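Side-chain contacts in putative ABC-transporter ATP-binding protein (PDB 1Z47), which probably binds and hydrolyses ATP as the nucleotide-binding subunit of a putative ABC-type sulfate importer: residues L240-A243 / S244-E248; I261-G265 / A266-V270; P272-S275 / E276-V280. One frame throughout, in Å; residues are numbered along the deposited sequence.

Contact 1 of 3, residues L240-A243 / S244-E248; sequences LFVA and SFIGE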
loop_
_atom_site.group_PDB
_atom_site.type_symbol
_atom_site.label_atom_id
_atom_site.label_comp_id
_atom_site.label_asym_id
_atom_site.label_seq_id
_atom_site.Cartn_x
_atom_site.Cartn_y
_atom_site.Cartn_z
ATOM N N LEU B 240 8.474 18.862 -10.523
ATOM C CA LEU B 240 9.287 17.707 -10.230
ATOM C C LEU B 240 8.654 16.968 -9.050
ATOM O O LEU B 240 8.679 15.731 -9.000
ATOM C CB LEU B 240 10.714 18.142 -9.884
ATOM C CG LEU B 240 11.645 17.065 -9.330
ATOM C CD1 LEU B 240 11.857 15.937 -10.349
ATOM C CD2 LEU B 240 12.994 17.731 -9.006
ATOM N N PHE B 241 8.087 17.718 -8.105
ATOM C CA PHE B 241 7.466 17.068 -6.947
ATOM C C PHE B 241 6.330 16.143 -7.379
ATOM O O PHE B 241 6.252 15.005 -6.906
ATOM C CB PHE B 241 6.901 18.065 -5.914
ATOM C CG PHE B 241 6.326 17.383 -4.706
ATOM C CD1 PHE B 241 7.171 16.832 -3.744
ATOM C CD2 PHE B 241 4.952 17.183 -4.583
ATOM C CE1 PHE B 241 6.667 16.086 -2.681
ATOM C CE2 PHE B 241 4.424 16.426 -3.507
ATOM C CZ PHE B 241 5.279 15.882 -2.565
ATOM N N VAL B 242 5.445 16.627 -8.257
ATOM C CA VAL B 242 4.333 15.796 -8.732
ATOM C C VAL B 242 4.902 14.594 -9.475
ATOM O O VAL B 242 4.470 13.457 -9.282
ATOM C CB VAL B 242 3.358 16.567 -9.698
ATOM C CG1 VAL B 242 2.236 15.625 -10.169
ATOM C CG2 VAL B 242 2.747 17.773 -8.986
ATOM N N ALA B 243 5.919 14.840 -10.293
ATOM C CA ALA B 243 6.537 13.772 -11.054
ATOM C C ALA B 243 7.154 12.688 -10.173
ATOM O O ALA B 243 7.120 11.504 -10.505
ATOM C CB ALA B 243 7.596 14.363 -12.010
ATOM N N SER B 244 7.716 13.100 -9.044
ATOM C CA SER B 244 8.360 12.173 -8.130
ATOM C C SER B 244 7.421 11.615 -7.064
ATOM O O SER B 244 7.753 10.644 -6.407
ATOM C CB SER B 244 9.522 12.886 -7.434
ATOM O OG SER B 244 10.251 13.627 -8.378
ATOM N N PHE B 245 6.254 12.222 -6.888
ATOM C CA PHE B 245 5.328 11.755 -5.855
ATOM C C PHE B 245 4.195 10.869 -6.394
ATOM O O PHE B 245 3.636 10.077 -5.641
ATOM C CB PHE B 245 4.745 12.961 -5.097
ATOM C CG PHE B 245 4.187 12.625 -3.738
ATOM C CD1 PHE B 245 5.026 12.208 -2.703
ATOM C CD2 PHE B 245 2.819 12.720 -3.488
ATOM C CE1 PHE B 245 4.512 11.891 -1.431
ATOM C CE2 PHE B 245 2.300 12.402 -2.221
ATOM C CZ PHE B 245 3.153 11.987 -1.194
ATOM N N ILE B 246 3.857 11.007 -7.676
ATOM C CA ILE B 246 2.795 10.198 -8.309
ATOM C C ILE B 246 3.467 9.113 -9.148
ATOM O O ILE B 246 4.434 9.391 -9.874
ATOM C CB ILE B 246 1.917 11.038 -9.270
ATOM C CG1 ILE B 246 1.331 12.241 -8.542
ATOM C CG2 ILE B 246 0.804 10.173 -9.861
ATOM C CD1 ILE B 246 0.685 11.904 -7.266
ATOM N N GLY B 247 2.965 7.886 -9.054
ATOM C CA GLY B 247 3.553 6.789 -9.805
ATOM C C GLY B 247 4.919 6.506 -9.212
ATOM O O GLY B 247 5.281 7.056 -8.173
ATOM N N GLU B 248 5.680 5.658 -9.880
ATOM C CA GLU B 248 7.007 5.300 -9.416
ATOM C C GLU B 248 8.023 5.969 -10.322
ATOM O O GLU B 248 7.728 6.248 -11.490
ATOM C CB GLU B 248 7.145 3.784 -9.443
ATOM C CG GLU B 248 6.298 3.142 -8.333
ATOM C CD GLU B 248 6.181 1.637 -8.443
ATOM O OE1 GLU B 248 5.207 1.168 -9.075
ATOM O OE2 GLU B 248 7.061 0.929 -7.900
#
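Val-242 O at the C-terminal end of helix 240-245 takes N-H bonds from both Phe-245 and Ile-246, the second at 3.0 Å between Val-242 O and Ile-246 N; the two donors come from the same face of its carbonyl plane. This mixture of i+3 and i+4 bonding closes the helix, and Ile-246 is the first residue to leave helical angles. Two residues earlier, Leu-240 O accepts Ser-244 N and, at 2.7 Å, Ser-244 OG, whose hydroxyl folds back beside its own backbone N (chi1 -44°) and approaches above the carbonyl plane. Among the side chains, Phe-241 and Phe-245 point the same way, their rings near parallel, at 20°, but slid so far that they barely overlap, with centroids 5.0 Å apart. Phe-245 CB therefore sits over the face of the Phe-241 ring, a CH-pi contact. Phe-241 also stacks with His-220 and touches Pro-49, while Phe-245 touches Leu-47, so the helix packs beside the probable P-loop (Walker A); Phe-245 also meets Gln-179 of the second subunit. Val-242 and Ile-246 run alongside each other, CG1 to CG1. Phe-241 CZ lies over one face of the Phe-245 ring, displaced toward its rim, 3.6 Å from Phe-245 CG.

Contact 2 of 3, residues I261-G265 / A266-V270; sequences IEVAG and AALPV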
loop_
_atom_site.group_PDB
_atom_site.type_symbol
_atom_site.label_atom_id
_atom_site.label_comp_id
_atom_site.label_asym_id
_atom_site.label_seq_id
_atom_site.Cartn_x
_atom_site.Cartn_y
_atom_site.Cartn_z
ATOM N N ILE B 261 21.460 15.813 -22.109
ATOM C CA ILE B 261 22.007 15.154 -20.944
ATOM C C ILE B 261 22.239 13.707 -21.361
ATOM O O ILE B 261 21.599 13.216 -22.295
ATOM C CB ILE B 261 21.069 15.217 -19.718
ATOM C CG1 ILE B 261 19.681 14.664 -20.071
ATOM C CG2 ILE B 261 20.996 16.653 -19.216
ATOM C CD1 ILE B 261 18.775 14.469 -18.837
ATOM N N GLU B 262 23.162 13.036 -20.690
ATOM C CA GLU B 262 23.489 11.651 -21.015
ATOM C C GLU B 262 22.836 10.674 -20.043
ATOM O O GLU B 262 23.165 10.658 -18.858
ATOM C CB GLU B 262 25.005 11.450 -20.993
ATOM C CG GLU B 262 25.803 12.752 -20.826
ATOM C CD GLU B 262 25.846 13.268 -19.373
ATOM O OE1 GLU B 262 24.787 13.661 -18.824
ATOM O OE2 GLU B 262 26.957 13.277 -18.787
ATOM N N VAL B 263 21.928 9.856 -20.561
ATOM C CA VAL B 263 21.227 8.872 -19.750
ATOM C C VAL B 263 21.387 7.489 -20.380
ATOM O O VAL B 263 20.869 7.223 -21.467
ATOM C CB VAL B 263 19.717 9.240 -19.630
ATOM C CG1 VAL B 263 19.012 8.303 -18.700
ATOM C CG2 VAL B 263 19.569 10.678 -19.142
ATOM N N ALA B 264 22.138 6.625 -19.705
ATOM C CA ALA B 264 22.365 5.253 -20.168
ATOM C C ALA B 264 22.853 5.146 -21.618
ATOM O O ALA B 264 22.266 4.416 -22.426
ATOM C CB ALA B 264 21.079 4.436 -19.995
ATOM N N GLY B 265 23.926 5.855 -21.950
ATOM C CA GLY B 265 24.431 5.803 -23.313
ATOM C C GLY B 265 23.460 6.399 -24.319
ATOM O O GLY B 265 23.427 6.005 -25.481
ATOM N N ALA B 266 22.650 7.345 -23.875
ATOM C CA ALA B 266 21.698 7.982 -24.769
ATOM C C ALA B 266 21.717 9.468 -24.480
ATOM O O ALA B 266 21.804 9.876 -23.325
ATOM C CB ALA B 266 20.305 7.423 -24.540
ATOM N N ALA B 267 21.653 10.272 -25.532
ATOM C CA ALA B 267 21.641 11.713 -25.394
ATOM C C ALA B 267 20.200 12.182 -25.444
ATOM O O ALA B 267 19.557 12.112 -26.485
ATOM C CB ALA B 267 22.437 12.362 -26.522
ATOM N N LEU B 268 19.689 12.657 -24.316
ATOM C CA LEU B 268 18.317 13.138 -24.248
ATOM C C LEU B 268 18.368 14.632 -24.483
ATOM O O LEU B 268 19.022 15.357 -23.732
ATOM C CB LEU B 268 17.705 12.836 -22.870
ATOM C CG LEU B 268 17.330 11.387 -22.538
ATOM C CD1 LEU B 268 18.463 10.419 -22.844
ATOM C CD2 LEU B 268 16.938 11.319 -21.062
ATOM N N PRO B 269 17.699 15.114 -25.539
ATOM C CA PRO B 269 17.731 16.552 -25.798
ATOM C C PRO B 269 17.027 17.270 -24.682
ATOM O O PRO B 269 16.061 16.757 -24.120
ATOM C CB PRO B 269 16.970 16.684 -27.112
ATOM C CG PRO B 269 15.938 15.588 -26.987
ATOM C CD PRO B 269 16.812 14.439 -26.503
ATOM N N VAL B 270 17.513 18.469 -24.386
ATOM C CA VAL B 270 16.958 19.311 -23.341
ATOM C C VAL B 270 16.331 20.521 -23.990
ATOM O O VAL B 270 16.873 21.079 -24.947
ATOM C CB VAL B 270 18.071 19.818 -22.380
ATOM C CG1 VAL B 270 17.498 20.836 -21.408
ATOM C CG2 VAL B 270 18.689 18.632 -21.637
#
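Ile-261 and Leu-268 face each other as an antiparallel hydrogen-bonded pair in the beta hairpin of strands 260-262 and 267-269, and their side chains leave the same face of the ribbon. Ile-261 N meets Leu-268 O at 3.0 Å and Leu-268 N meets Ile-261 O at 2.8 Å. On that face the two side chains run at a slant to each other, with Ile-261 CG1 against Leu-268 CB. The isoleucine fork serves two neighbours: CG1 lies between the backbone N and the carbonyl carbon (chi1 54°), while CG2 swings out beside N and meets Val-270 CG2 at 3.9 Å, the two side chains crossing at about a right angle.

Farther toward the loop, Val-263 stands roughly perpendicular to Leu-268 and meets both methyls of its fork. Val-263 CB lies 3.6 Å from Leu-268 CD1, and Val-263 CG2 comes to 3.3 Å from Leu-268 CD2, closer than usual van der Waals contact. The backbone there is tied by Val-263 N to Ala-266 O at 2.8 Å, with only a weak return bond from Ala-266 N, and the chain reverses through Ala-264 and Gly-265, both at positive phi. Val-282 of strand 279-284 covers Ile-261, Val-263 and Leu-268 together, and Trp-350 also touches Leu-268. Glu-262 and Ala-267 occupy the exposed face of the ribbon, and Glu-262 O bonds to Arg-254 NE. The hairpin is thus amphipathic: three good backbone bonds and one weak one join its two arms, whereas branched aliphatic carbons pack by shape against the interior of the regulatory domain.

Contact 3 of 3, residues P272-S275 / E276-V280; sequences PAVS and EGSEV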
loop_
_atom_site.group_PDB
_atom_site.type_symbol
_atom_site.label_atom_id
_atom_site.label_comp_id
_atom_site.label_asym_id
_atom_site.label_seq_id
_atom_site.Cartn_x
_atom_site.Cartn_y
_atom_site.Cartn_z
ATOM N N PRO B 272 15.565 24.019 -25.156
ATOM C CA PRO B 272 16.462 25.164 -25.319
ATOM C C PRO B 272 16.374 26.252 -24.248
ATOM O O PRO B 272 17.303 27.045 -24.118
ATOM C CB PRO B 272 16.123 25.680 -26.722
ATOM C CG PRO B 272 14.711 25.248 -26.919
ATOM C CD PRO B 272 14.705 23.857 -26.342
ATOM N N ALA B 273 15.287 26.275 -23.472
ATOM C CA ALA B 273 15.120 27.276 -22.403
ATOM C C ALA B 273 15.958 26.965 -21.161
ATOM O O ALA B 273 16.049 27.773 -20.237
ATOM C CB ALA B 273 13.651 27.398 -22.003
ATOM N N VAL B 274 16.536 25.773 -21.125
ATOM C CA VAL B 274 17.379 25.398 -20.011
ATOM C C VAL B 274 18.786 25.745 -20.477
ATOM O O VAL B 274 19.227 25.285 -21.546
ATOM C CB VAL B 274 17.313 23.907 -19.730
ATOM C CG1 VAL B 274 18.137 23.602 -18.464
ATOM C CG2 VAL B 274 15.858 23.460 -19.600
ATOM N N SER B 275 19.489 26.530 -19.674
ATOM C CA SER B 275 20.850 26.970 -20.007
ATOM C C SER B 275 21.947 25.922 -19.940
ATOM O O SER B 275 21.871 24.963 -19.156
ATOM C CB SER B 275 21.253 28.120 -19.087
ATOM O OG SER B 275 20.294 29.151 -19.141
ATOM N N GLU B 276 22.980 26.108 -20.769
ATOM C CA GLU B 276 24.132 25.209 -20.748
ATOM C C GLU B 276 24.699 25.251 -19.322
ATOM O O GLU B 276 24.729 26.314 -18.706
ATOM C CB GLU B 276 25.220 25.703 -21.721
ATOM C CG GLU B 276 24.950 25.379 -23.179
ATOM C CD GLU B 276 25.020 23.887 -23.451
ATOM O OE1 GLU B 276 26.152 23.344 -23.482
ATOM O OE2 GLU B 276 23.942 23.261 -23.615
ATOM N N GLY B 277 25.138 24.105 -18.809
ATOM C CA GLY B 277 25.731 24.068 -17.476
ATOM C C GLY B 277 24.793 23.995 -16.283
ATOM O O GLY B 277 25.233 23.755 -15.160
ATOM N N SER B 278 23.509 24.203 -16.499
ATOM C CA SER B 278 22.550 24.124 -15.395
ATOM C C SER B 278 22.227 22.668 -15.093
ATOM O O SER B 278 22.370 21.806 -15.957
ATOM C CB SER B 278 21.265 24.822 -15.785
ATOM O OG SER B 278 20.619 24.038 -16.780
ATOM N N GLU B 279 21.765 22.376 -13.878
ATOM C CA GLU B 279 21.436 20.991 -13.529
ATOM C C GLU B 279 19.933 20.729 -13.666
ATOM O O GLU B 279 19.119 21.633 -13.429
ATOM C CB GLU B 279 21.878 20.698 -12.092
ATOM C CG GLU B 279 23.388 20.801 -11.897
ATOM C CD GLU B 279 23.814 20.520 -10.474
ATOM O OE1 GLU B 279 23.086 20.923 -9.545
ATOM O OE2 GLU B 279 24.879 19.908 -10.281
ATOM N N VAL B 280 19.573 19.515 -14.080
ATOM C CA VAL B 280 18.152 19.144 -14.209
ATOM C C VAL B 280 17.984 17.796 -13.539
ATOM O O VAL B 280 18.975 17.074 -13.297
ATOM C CB VAL B 280 17.706 18.927 -15.691
ATOM C CG1 VAL B 280 17.820 20.195 -16.487
ATOM C CG2 VAL B 280 18.572 17.844 -16.332
#
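The chain reverses through a type II beta turn from Ser-275 to Ser-278, with Gly-277 at the third position (phi 83°), where a side chain would be jammed against the preceding carbonyl oxygen. Ser-275 O takes two bonds from one residue: the turn bond from Ser-278 N at 3.2 Å, with the donor well above the carbonyl plane, and a shorter one from Ser-278 OG at 2.8 Å, lying in that plane on a lone pair. The hydroxyl reaches it because chi1 of 70° places OG between its own backbone N and carbonyl carbon, turned back across the mouth of the turn. Val-274 CG1 packs tightly against the hydroxyl itself, 3.0 Å from Ser-278 OG, and also meets Val-280 CG1 at 4.0 Å, the two valines slanting across one another. Val-256 lies against both Val-274 and Ser-278. An alanine in place of Ser-278 would probably cost Ser-275 O the shorter of these two bonds, leaving the Ser-278 N bond to close the turn, and open a gap beside Val-274 CG1. Glu-276 bends at chi2, and its OE1 and OE2 bond to Asn-258 N and Gly-259 N, tying this turn to the loop after strand 250-255. One serine thus closes the turn twice, by main chain and by hydroxyl, while Val-274 and Val-280 add an apolar contact at the entry to strand 279-284.

The three contacts follow one another along the chain. Contact 1 lies at helix 240-245 and the chain that leads from it toward the C-terminal regulatory domain; contacts 2 and 3 both lie in that domain, each with its centre about 32 Å from the centre of the chain. Their centres are about 13 Å apart and they meet directly, Ile-261 CG2 reaching Val-280 CG2 at 4.0 Å, so that hairpin 260-269 packs on the start of strand 279-284. Contact 1 touches neither: its centre is about 21 Å from each of theirs. Strand 351-354, which neighbours strand 279-284 in its sheet, reaches back through Phe-353 to helix 240-245, joining the two parts of the protein.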